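Local coordinates for protein thiosulfate reductase (Thermus thermophilus, PDB 2VPZ) that probably works as a thiosulfate or polysulfide reductase, passing electrons between a 4Fe-4S cluster and a molybdenum held by two molybdopterin guanine dinucleotides, at residues A[88-93]-A[510-515]; A[122-127]-A[478-483]; A[248-253]-A[309-314]. All blocks are in the same frame, centred on the assembly; numbering follows the deposited sequence.

How the contacts relate
Contacts 1 and 2 are neighbours, about 18 Å apart between centres, and they touch where D514 and T515 of contact 1 pack on P481 and E482 of contact 2. Contact 3 lies on the opposite side of the chain's centre, its centre about 52 Å from that of contact 1 and about 55 Å from that of contact 2. The first two are buried and apolar across their segments: contact 1 joins two loops through a single leucine, while contact 2 sets a helix against the edge strand of one parallel sheet and reaches a guanine through E482. Contact 3 is again a helix on an edge strand, of another parallel sheet, but only partly buried, and there a salt bridge joins the apolar touch.

Contact 1 (A[88-93]-A[510-515]); sequences TTYDPD and EPLFDT
L512 reaches across to T89 and Y90, and its side chain can be followed atom by atom. CB starts out toward the 88-93 loop and has the ring of its own neighbour at its flank, with F513 CD1 3.6 Å from L512 CB. At CG the chain forks. A chi2 of 17° nearly eclipses CD1 with CA, which folds this methyl back over its own segment, L512 CD1 lying 3.3 Å from E510 O, and leaves CD2 as the leading atom. L512 CD2 settles where three groups of the other loop meet: it is 4.2 Å from T89 O, 4.2 Å from T89 CG2 and 4.2 Å from Y90 CE2, approaching the tyrosine ring obliquely. These separations are loose van der Waals contacts.

The loop 88-93 follows helix 80-84, just beyond cluster ligand C79; the loop 510-515 leads into helix 518-528. In this molybdopterin oxidoreductase fold the contact therefore brings a loop far along the sequence onto the chain that follows helix 80-84, near the cofactors, with the T89 side chain about 9 Å from a bound MGD.

Y90 has further partners: T89 CB sits over the centre of one face of the Y90 ring, 3.7 Å above its plane, R61 makes a cation-pi contact with the ring, and OH is hydrogen-bonded to the backbone N of V62. T89 O, which L512 brushes, accepts a bond from R94 NH1. In the other loop a weak backbone bond from T515 N to L512 O closes the turn behind the leucine.

Contact 2 (A[122-127]-A[478-483]); sequences DHIAKK and VILPEA. With MGD (2-amino-5,6-dimercapto-7-methyl-3,7,8a,9-tetrahydro-8-oxa-1,3,9,10-tetraaza-anthracen-4-one guanosine dinucleotide), chain H.
The apolar part of this contact turns on I124, whose CD1 enters between two residues of the strand segment. It lies 3.6 Å from V478 CG1 and 3.8 Å from L480 CD1; the isoleucine and L480 meet tip to tip, whereas V478 is crossed at a slant. V478 uses its other methyl, CG2, to reach the imidazole of H123, 3.7 Å from ND1. The histidine gets there because its CG stands anti to the backbone N (chi1 -173°), and the two side chains slide past each other in opposite directions. ND1 is buried by this methyl and has no polar partner in the model.

Helix 117-134 thus covers the edge strand 479-481 of a five-stranded parallel sheet, a Rossmann-like arrangement in which the cofactor nucleotide lies at the C-terminal ends of the strands. L525 and I521 of helix 518-528 add to the same apolar layer.

Polar contacts begin just past the strand, at E482. Its OE1 accepts from guanine N1 of MGD at 2.6 Å (148° at the hydrogen) and more weakly from N2 at 2.9 Å, so one oxygen serves two donors, and Y438 OH bonds to it as well. With a leucine in its place, N1 and N2 would probably lose this shared acceptor and the Y438 hydroxyl its mate, leaving the guanine less firmly oriented.

Contact 3 (A[248-253]-A[309-314]); sequences RWLPIK and AQVIRE
R248 sets off with CG anti to its carbonyl carbon, runs straight, then bends at chi3 (86°), and this bend delivers the guanidinium to E314, whose chain is extended beyond CG. NH2 of R248 donates to E314 OE1 at 2.8 Å with a nearly straight bond (165° at the hydrogen), making a salt bridge. OE1 lies at the guanidinium's edge, in its plane, but is met on its anti side and somewhat out of the carboxylate plane; the two planes stand 67° apart, so this is a single-bond bridge rather than a flat paired one.

Beside the salt bridge, CG1 of V311 meets L250 CD2 at 3.9 Å. Strand 248-250 edges a four-stranded parallel sheet, and its axis approaches that of 309-314, the first part of helix 309-320, to 11.2 Å. This is the alpha/beta layering of the cofactor-binding fold, with MGD near the strand's C-terminal end, where I252 touches it.

E318, one turn further along the helix, takes NH1 in a second salt bridge. Two carboxylates on one helix thus grip NH2 and NH1 of a single guanidinium, which is likely to restrict its rotation and to offset their mutual repulsion.

Contact 1 (A[88-93]-A[510-515])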
loop_
_atom_site.group_PDB
_atom_site.type_symbol
_atom_site.label_atom_id
_atom_site.label_comp_id
_atom_site.label_asym_id
_atom_site.label_seq_id
_atom_site.Cartn_x
_atom_site.Cartn_y
_atom_site.Cartn_z
ATOM N N THR A 88 22.616 18.307 -31.347
ATOM C CA THR A 88 22.447 19.165 -32.530
ATOM C C THR A 88 23.826 19.401 -33.211
ATOM O O THR A 88 23.932 19.522 -34.436
ATOM C CB THR A 88 21.809 20.548 -32.210
ATOM O OG1 THR A 88 20.480 20.370 -31.733
ATOM C CG2 THR A 88 21.818 21.451 -33.478
ATOM N N THR A 89 24.871 19.442 -32.400
ATOM C CA THR A 89 26.215 19.624 -32.901
ATOM C C THR A 89 26.629 18.414 -33.757
ATOM O O THR A 89 27.456 18.548 -34.657
ATOM C CB THR A 89 27.262 19.774 -31.730
ATOM O OG1 THR A 89 26.825 20.759 -30.799
ATOM C CG2 THR A 89 28.650 20.141 -32.281
ATOM N N TYR A 90 26.033 17.251 -33.493
ATOM C CA TYR A 90 26.348 15.980 -34.193
ATOM C C TYR A 90 25.176 15.396 -34.959
ATOM O O TYR A 90 24.959 14.180 -35.024
ATOM C CB TYR A 90 26.907 14.978 -33.205
ATOM C CG TYR A 90 27.874 15.635 -32.252
ATOM C CD1 TYR A 90 27.546 15.812 -30.902
ATOM C CD2 TYR A 90 29.086 16.160 -32.713
ATOM C CE1 TYR A 90 28.402 16.506 -30.027
ATOM C CE2 TYR A 90 29.962 16.856 -31.855
ATOM C CZ TYR A 90 29.614 17.028 -30.504
ATOM O OH TYR A 90 30.459 17.712 -29.648
ATOM N N ASP A 91 24.428 16.320 -35.561
ATOM C CA ASP A 91 23.253 16.037 -36.365
ATOM C C ASP A 91 23.667 16.161 -37.881
ATOM O O ASP A 91 24.088 17.243 -38.301
ATOM C CB ASP A 91 22.177 17.080 -35.919
ATOM C CG ASP A 91 20.851 16.998 -36.723
ATOM O OD1 ASP A 91 20.730 16.128 -37.612
ATOM O OD2 ASP A 91 19.944 17.833 -36.436
ATOM N N PRO A 92 23.574 15.052 -38.695
ATOM C CA PRO A 92 23.907 15.028 -40.130
ATOM C C PRO A 92 23.229 16.074 -41.085
ATOM O O PRO A 92 23.666 16.283 -42.250
ATOM C CB PRO A 92 23.644 13.572 -40.574
ATOM C CG PRO A 92 22.677 13.029 -39.507
ATOM C CD PRO A 92 23.129 13.734 -38.233
ATOM N N ASP A 93 22.150 16.682 -40.581
ATOM C CA ASP A 93 21.317 17.715 -41.273
ATOM C C ASP A 93 21.674 19.123 -40.764
ATOM O O ASP A 93 21.178 20.141 -41.268
ATOM C CB ASP A 93 19.777 17.589 -41.071
ATOM C CG ASP A 93 19.232 16.144 -41.169
ATOM O OD1 ASP A 93 19.718 15.364 -41.986
ATOM O OD2 ASP A 93 18.255 15.851 -40.416
ATOM N N GLU A 510 37.010 22.791 -31.545
ATOM C CA GLU A 510 36.786 23.748 -32.644
ATOM C C GLU A 510 35.609 23.505 -33.560
ATOM O O GLU A 510 35.235 22.336 -33.810
ATOM C CB GLU A 510 38.029 23.972 -33.556
ATOM C CG GLU A 510 39.053 22.808 -33.662
ATOM C CD GLU A 510 39.175 22.151 -35.068
ATOM O OE1 GLU A 510 39.166 22.888 -36.084
ATOM O OE2 GLU A 510 39.321 20.897 -35.122
ATOM N N PRO A 511 34.991 24.603 -34.087
ATOM C CA PRO A 511 33.839 24.531 -34.992
ATOM C C PRO A 511 33.990 23.408 -36.044
ATOM O O PRO A 511 35.111 23.014 -36.400
ATOM C CB PRO A 511 33.797 25.923 -35.600
ATOM C CG PRO A 511 34.262 26.837 -34.488
ATOM C CD PRO A 511 35.310 25.995 -33.726
ATOM N N LEU A 512 32.881 22.893 -36.565
ATOM C CA LEU A 512 32.932 21.820 -37.555
ATOM C C LEU A 512 32.557 22.312 -38.966
ATOM O O LEU A 512 31.838 23.316 -39.108
ATOM C CB LEU A 512 32.056 20.612 -37.071
ATOM C CG LEU A 512 32.619 19.456 -36.178
ATOM C CD1 LEU A 512 33.944 19.885 -35.526
ATOM C CD2 LEU A 512 31.603 18.987 -35.099
ATOM N N PHE A 513 33.086 21.690 -40.021
ATOM C CA PHE A 513 32.742 22.079 -41.383
ATOM C C PHE A 513 33.152 23.547 -41.654
ATOM O O PHE A 513 34.286 23.939 -41.389
ATOM C CB PHE A 513 31.210 21.931 -41.545
ATOM C CG PHE A 513 30.659 20.581 -41.111
ATOM C CD1 PHE A 513 29.851 20.439 -39.959
ATOM C CD2 PHE A 513 30.982 19.427 -41.821
ATOM C CE1 PHE A 513 29.363 19.164 -39.540
ATOM C CE2 PHE A 513 30.515 18.146 -41.437
ATOM C CZ PHE A 513 29.704 18.020 -40.294
ATOM N N ASP A 514 32.224 24.351 -42.189
ATOM C CA ASP A 514 32.533 25.753 -42.402
ATOM C C ASP A 514 31.744 26.632 -41.445
ATOM O O ASP A 514 31.096 27.612 -41.822
ATOM C CB ASP A 514 32.287 26.200 -43.844
ATOM C CG ASP A 514 33.260 27.264 -44.280
ATOM O OD1 ASP A 514 34.264 27.402 -43.542
ATOM O OD2 ASP A 514 33.056 27.946 -45.305
ATOM N N THR A 515 31.843 26.312 -40.167
ATOM C CA THR A 515 31.088 27.016 -39.144
ATOM C C THR A 515 31.841 28.143 -38.386
ATOM O O THR A 515 33.029 28.005 -38.088
ATOM C CB THR A 515 30.446 25.901 -38.204
ATOM O OG1 THR A 515 29.157 25.517 -38.705
ATOM C CG2 THR A 515 30.363 26.367 -36.797
#

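Contact 2 (A[122-127]-A[478-483])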
loop_
_atom_site.group_PDB
_atom_site.type_symbol
_atom_site.label_atom_id
_atom_site.label_comp_id
_atom_site.label_asym_id
_atom_site.label_seq_id
_atom_site.Cartn_x
_atom_site.Cartn_y
_atom_site.Cartn_z
ATOM N N ASP A 122 30.194 40.005 -48.097
ATOM C CA ASP A 122 30.277 41.165 -49.027
ATOM C C ASP A 122 28.887 41.448 -49.601
ATOM O O ASP A 122 28.418 42.597 -49.667
ATOM C CB ASP A 122 31.194 40.918 -50.232
ATOM C CG ASP A 122 32.696 41.045 -49.913
ATOM O OD1 ASP A 122 33.034 41.457 -48.791
ATOM O OD2 ASP A 122 33.504 40.738 -50.818
ATOM N N HIS A 123 28.254 40.369 -50.057
ATOM C CA HIS A 123 26.913 40.405 -50.626
ATOM C C HIS A 123 25.910 41.049 -49.635
ATOM O O HIS A 123 25.052 41.837 -50.051
ATOM C CB HIS A 123 26.463 38.980 -51.053
ATOM C CG HIS A 123 25.175 38.911 -51.801
ATOM N ND1 HIS A 123 23.972 38.773 -51.186
ATOM C CD2 HIS A 123 24.908 38.984 -53.112
ATOM C CE1 HIS A 123 23.007 38.775 -52.081
ATOM N NE2 HIS A 123 23.554 38.903 -53.268
ATOM N N ILE A 124 26.010 40.748 -48.340
ATOM C CA ILE A 124 25.112 41.345 -47.334
ATOM C C ILE A 124 25.396 42.864 -47.139
ATOM O O ILE A 124 24.473 43.671 -47.256
ATOM C CB ILE A 124 25.159 40.544 -45.946
ATOM C CG1 ILE A 124 24.501 39.175 -46.095
ATOM C CG2 ILE A 124 24.444 41.369 -44.844
ATOM C CD1 ILE A 124 25.129 38.047 -45.242
ATOM N N ALA A 125 26.646 43.269 -46.874
ATOM C CA ALA A 125 26.996 44.703 -46.738
ATOM C C ALA A 125 26.623 45.541 -48.003
ATOM O O ALA A 125 26.053 46.638 -47.888
ATOM C CB ALA A 125 28.510 44.888 -46.406
ATOM N N LYS A 126 26.940 45.041 -49.193
ATOM C CA LYS A 126 26.600 45.735 -50.446
ATOM C C LYS A 126 25.077 46.075 -50.479
ATOM O O LYS A 126 24.693 47.234 -50.704
ATOM C CB LYS A 126 26.992 44.873 -51.668
ATOM C CG LYS A 126 27.341 45.636 -52.963
ATOM C CD LYS A 126 26.207 45.572 -53.998
ATOM C CE LYS A 126 26.733 45.549 -55.446
ATOM N NZ LYS A 126 25.962 44.605 -56.332
ATOM N N LYS A 127 24.238 45.067 -50.220
ATOM C CA LYS A 127 22.761 45.164 -50.177
ATOM C C LYS A 127 22.244 46.083 -49.054
ATOM O O LYS A 127 21.300 46.869 -49.254
ATOM C CB LYS A 127 22.117 43.770 -50.022
ATOM C CG LYS A 127 21.766 43.046 -51.328
ATOM C CD LYS A 127 20.454 43.581 -51.921
ATOM C CE LYS A 127 20.382 43.375 -53.440
ATOM N NZ LYS A 127 20.514 41.933 -53.856
ATOM N N VAL A 478 20.877 34.325 -48.730
ATOM C CA VAL A 478 21.977 34.165 -47.759
ATOM C C VAL A 478 21.573 33.594 -46.386
ATOM O O VAL A 478 20.796 34.199 -45.600
ATOM C CB VAL A 478 22.833 35.481 -47.422
ATOM C CG1 VAL A 478 24.294 35.082 -47.073
ATOM C CG2 VAL A 478 22.827 36.487 -48.566
ATOM N N ILE A 479 22.138 32.411 -46.130
ATOM C CA ILE A 479 22.005 31.600 -44.925
ATOM C C ILE A 479 23.447 31.555 -44.381
ATOM O O ILE A 479 24.358 31.218 -45.126
ATOM C CB ILE A 479 21.555 30.111 -45.260
ATOM C CG1 ILE A 479 20.133 30.069 -45.807
ATOM C CG2 ILE A 479 21.686 29.216 -43.997
ATOM C CD1 ILE A 479 19.801 28.846 -46.695
ATOM N N LEU A 480 23.667 31.902 -43.111
ATOM C CA LEU A 480 25.015 31.842 -42.509
ATOM C C LEU A 480 25.010 30.788 -41.372
ATOM O O LEU A 480 24.256 30.942 -40.401
ATOM C CB LEU A 480 25.448 33.244 -41.991
ATOM C CG LEU A 480 25.312 34.452 -42.948
ATOM C CD1 LEU A 480 25.715 35.764 -42.250
ATOM C CD2 LEU A 480 26.154 34.237 -44.235
ATOM N N PRO A 481 25.838 29.701 -41.476
ATOM C CA PRO A 481 25.866 28.679 -40.409
ATOM C C PRO A 481 26.632 29.044 -39.131
ATOM O O PRO A 481 27.864 29.185 -39.179
ATOM C CB PRO A 481 26.403 27.436 -41.111
ATOM C CG PRO A 481 27.340 27.994 -42.178
ATOM C CD PRO A 481 26.731 29.346 -42.594
ATOM N N GLU A 482 25.934 29.197 -38.006
ATOM C CA GLU A 482 26.609 29.543 -36.765
ATOM C C GLU A 482 27.225 28.330 -36.101
ATOM O O GLU A 482 26.863 27.165 -36.354
ATOM C CB GLU A 482 25.697 30.241 -35.700
ATOM C CG GLU A 482 26.537 31.221 -34.823
ATOM C CD GLU A 482 25.924 31.644 -33.471
ATOM O OE1 GLU A 482 24.693 31.642 -33.332
ATOM O OE2 GLU A 482 26.719 32.006 -32.570
ATOM N N ALA A 483 28.228 28.615 -35.289
ATOM C CA ALA A 483 28.891 27.583 -34.554
ATOM C C ALA A 483 28.045 27.465 -33.311
ATOM O O ALA A 483 27.487 28.431 -32.772
ATOM C CB ALA A 483 30.336 27.946 -34.236
HETATM P PB MGD H . 12.708 28.328 -30.938
HETATM O O1B MGD H . 11.526 27.639 -31.548
HETATM O O2B MGD H . 13.653 27.547 -30.078
HETATM O O3B MGD H . 12.066 29.656 -30.282
HETATM O O3A MGD H . 11.042 31.756 -29.370
HETATM P PA MGD H . 12.350 31.244 -30.129
HETATM O O1A MGD H . 13.648 31.273 -29.339
HETATM O O2A MGD H . 12.286 31.851 -31.487
HETATM O "O5'" MGD H . 13.605 28.929 -32.074
HETATM C "C5'" MGD H . 15.028 28.972 -31.970
HETATM C "C4'" MGD H . 15.555 29.166 -33.392
HETATM O "O4'" MGD H . 16.929 29.434 -33.135
HETATM C "C3'" MGD H . 15.523 27.945 -34.274
HETATM O "O3'" MGD H . 15.537 28.438 -35.620
HETATM C "C2'" MGD H . 16.848 27.257 -33.907
HETATM O "O2'" MGD H . 17.203 26.424 -34.979
HETATM C "C1'" MGD H . 17.811 28.433 -33.729
HETATM N N9 MGD H . 19.047 28.249 -32.878
HETATM C C8 MGD H . 19.157 27.487 -31.788
HETATM N N7 MGD H . 20.377 27.551 -31.207
HETATM C C5 MGD H . 21.108 28.440 -31.915
HETATM C C6 MGD H . 22.504 29.064 -31.843
HETATM O O6 MGD H . 23.369 28.724 -30.961
HETATM N N1 MGD H . 22.794 29.991 -32.815
HETATM C C2 MGD H . 21.928 30.371 -33.805
HETATM N N2 MGD H . 22.242 31.293 -34.767
HETATM N N3 MGD H . 20.695 29.851 -33.863
HETATM C C4 MGD H . 20.208 28.893 -33.007
HETATM C C10 MGD H . 10.940 31.757 -27.913
HETATM C C11 MGD H . 9.725 32.544 -27.552
HETATM O O11 MGD H . 8.698 32.102 -28.441
HETATM C C12 MGD H . 9.267 32.494 -26.141
HETATM S S12 MGD H . 10.339 32.750 -24.829
HETATM C C13 MGD H . 7.985 32.324 -25.817
HETATM S S13 MGD H . 7.360 32.203 -24.281
HETATM C C14 MGD H . 6.883 32.250 -26.725
HETATM N N15 MGD H . 6.302 30.878 -26.660
HETATM C C16 MGD H . 5.382 30.620 -27.647
HETATM C C17 MGD H . 4.264 29.675 -27.584
HETATM O O17 MGD H . 4.090 28.949 -26.560
HETATM N N18 MGD H . 3.433 29.616 -28.626
HETATM C C19 MGD H . 3.574 30.373 -29.731
HETATM N N19 MGD H . 2.746 30.241 -30.812
HETATM N N20 MGD H . 4.558 31.271 -29.820
HETATM C C21 MGD H . 5.479 31.431 -28.875
HETATM N N22 MGD H . 6.485 32.295 -29.047
HETATM C C23 MGD H . 7.438 32.659 -28.055
#

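Contact 3 (A[248-253]-A[309-314])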
loop_
_atom_site.group_PDB
_atom_site.type_symbol
_atom_site.label_atom_id
_atom_site.label_comp_id
_atom_site.label_asym_id
_atom_site.label_seq_id
_atom_site.Cartn_x
_atom_site.Cartn_y
_atom_site.Cartn_z
ATOM N N ARG A 248 -4.770 22.249 -3.102
ATOM C CA ARG A 248 -6.021 22.665 -3.755
ATOM C C ARG A 248 -5.890 22.908 -5.287
ATOM O O ARG A 248 -4.921 23.524 -5.729
ATOM C CB ARG A 248 -6.586 23.953 -3.136
ATOM C CG ARG A 248 -6.598 23.997 -1.618
ATOM C CD ARG A 248 -7.077 25.355 -1.064
ATOM N NE ARG A 248 -8.534 25.429 -0.946
ATOM C CZ ARG A 248 -9.224 25.473 0.194
ATOM N NH1 ARG A 248 -8.594 25.463 1.355
ATOM N NH2 ARG A 248 -10.558 25.498 0.176
ATOM N N TRP A 249 -6.822 22.395 -6.098
ATOM C CA TRP A 249 -6.836 22.700 -7.537
ATOM C C TRP A 249 -8.092 23.568 -7.809
ATOM O O TRP A 249 -9.196 23.103 -7.556
ATOM C CB TRP A 249 -6.914 21.448 -8.453
ATOM C CG TRP A 249 -7.114 21.760 -9.992
ATOM C CD1 TRP A 249 -6.554 22.794 -10.714
ATOM C CD2 TRP A 249 -7.898 20.996 -10.951
ATOM N NE1 TRP A 249 -6.950 22.717 -12.039
ATOM C CE2 TRP A 249 -7.774 21.635 -12.210
ATOM C CE3 TRP A 249 -8.698 19.841 -10.859
ATOM C CZ2 TRP A 249 -8.417 21.153 -13.376
ATOM C CZ3 TRP A 249 -9.348 19.350 -12.020
ATOM C CH2 TRP A 249 -9.200 20.022 -13.262
ATOM N N LEU A 250 -7.951 24.819 -8.265
ATOM C CA LEU A 250 -9.142 25.626 -8.620
ATOM C C LEU A 250 -9.315 25.571 -10.187
ATOM O O LEU A 250 -8.604 26.294 -10.915
ATOM C CB LEU A 250 -9.053 27.102 -8.118
ATOM C CG LEU A 250 -8.432 27.488 -6.752
ATOM C CD1 LEU A 250 -8.866 28.915 -6.290
ATOM C CD2 LEU A 250 -8.813 26.460 -5.679
ATOM N N PRO A 251 -10.234 24.698 -10.733
ATOM C CA PRO A 251 -10.428 24.633 -12.197
ATOM C C PRO A 251 -11.173 25.840 -12.808
ATOM O O PRO A 251 -12.319 25.709 -13.268
ATOM C CB PRO A 251 -11.165 23.316 -12.459
ATOM C CG PRO A 251 -11.611 22.788 -11.104
ATOM C CD PRO A 251 -11.053 23.717 -10.016
ATOM N N ILE A 252 -10.496 26.990 -12.819
ATOM C CA ILE A 252 -11.016 28.272 -13.298
ATOM C C ILE A 252 -11.493 28.362 -14.754
ATOM O O ILE A 252 -10.918 27.773 -15.681
ATOM C CB ILE A 252 -9.947 29.429 -13.038
ATOM C CG1 ILE A 252 -10.636 30.728 -12.643
ATOM C CG2 ILE A 252 -9.046 29.617 -14.286
ATOM C CD1 ILE A 252 -9.818 32.006 -12.925
ATOM N N LYS A 253 -12.587 29.085 -14.971
ATOM C CA LYS A 253 -13.087 29.264 -16.328
ATOM C C LYS A 253 -12.003 30.136 -17.030
ATOM O O LYS A 253 -11.587 31.156 -16.472
ATOM C CB LYS A 253 -14.468 29.949 -16.305
ATOM C CG LYS A 253 -14.722 30.846 -17.485
ATOM C CD LYS A 253 -16.190 31.226 -17.608
ATOM C CE LYS A 253 -16.617 31.316 -19.070
ATOM N NZ LYS A 253 -17.959 31.955 -19.238
ATOM N N ALA A 309 -17.904 30.574 -3.930
ATOM C CA ALA A 309 -17.525 31.716 -3.078
ATOM C C ALA A 309 -16.794 31.364 -1.753
ATOM O O ALA A 309 -15.953 32.146 -1.300
ATOM C CB ALA A 309 -18.757 32.614 -2.791
ATOM N N GLN A 310 -17.103 30.208 -1.148
ATOM C CA GLN A 310 -16.466 29.734 0.113
ATOM C C GLN A 310 -14.970 29.470 -0.159
ATOM O O GLN A 310 -14.084 29.934 0.592
ATOM C CB GLN A 310 -17.162 28.474 0.678
ATOM C CG GLN A 310 -16.574 27.896 2.012
ATOM C CD GLN A 310 -16.736 28.801 3.258
ATOM O OE1 GLN A 310 -16.266 29.951 3.280
ATOM N NE2 GLN A 310 -17.393 28.272 4.302
ATOM N N VAL A 311 -14.700 28.737 -1.237
ATOM C CA VAL A 311 -13.340 28.459 -1.685
ATOM C C VAL A 311 -12.592 29.803 -1.911
ATOM O O VAL A 311 -11.484 29.957 -1.408
ATOM C CB VAL A 311 -13.343 27.598 -2.992
ATOM C CG1 VAL A 311 -11.904 27.430 -3.543
ATOM C CG2 VAL A 311 -13.976 26.240 -2.704
ATOM N N ILE A 312 -13.174 30.787 -2.607
ATOM C CA ILE A 312 -12.470 32.079 -2.809
ATOM C C ILE A 312 -12.043 32.773 -1.486
ATOM O O ILE A 312 -10.928 33.305 -1.370
ATOM C CB ILE A 312 -13.297 33.066 -3.708
ATOM C CG1 ILE A 312 -13.562 32.398 -5.069
ATOM C CG2 ILE A 312 -12.564 34.442 -3.783
ATOM C CD1 ILE A 312 -14.320 33.199 -6.132
ATOM N N ARG A 313 -12.938 32.733 -0.504
ATOM C CA ARG A 313 -12.735 33.246 0.859
ATOM C C ARG A 313 -11.653 32.486 1.646
ATOM O O ARG A 313 -10.720 33.093 2.195
ATOM C CB ARG A 313 -14.026 33.178 1.663
ATOM C CG ARG A 313 -14.697 34.487 1.741
ATOM C CD ARG A 313 -15.828 34.581 2.718
ATOM N NE ARG A 313 -16.678 35.606 2.163
ATOM C CZ ARG A 313 -17.725 35.372 1.391
ATOM N NH1 ARG A 313 -18.079 34.124 1.113
ATOM N NH2 ARG A 313 -18.351 36.391 0.819
ATOM N N GLU A 314 -11.818 31.169 1.730
ATOM C CA GLU A 314 -10.876 30.266 2.409
ATOM C C GLU A 314 -9.442 30.446 1.872
ATOM O O GLU A 314 -8.494 30.547 2.659
ATOM C CB GLU A 314 -11.310 28.798 2.253
ATOM C CG GLU A 314 -12.154 28.211 3.396
ATOM C CD GLU A 314 -12.857 26.867 3.058
ATOM O OE1 GLU A 314 -12.238 25.981 2.412
ATOM O OE2 GLU A 314 -14.032 26.712 3.469
#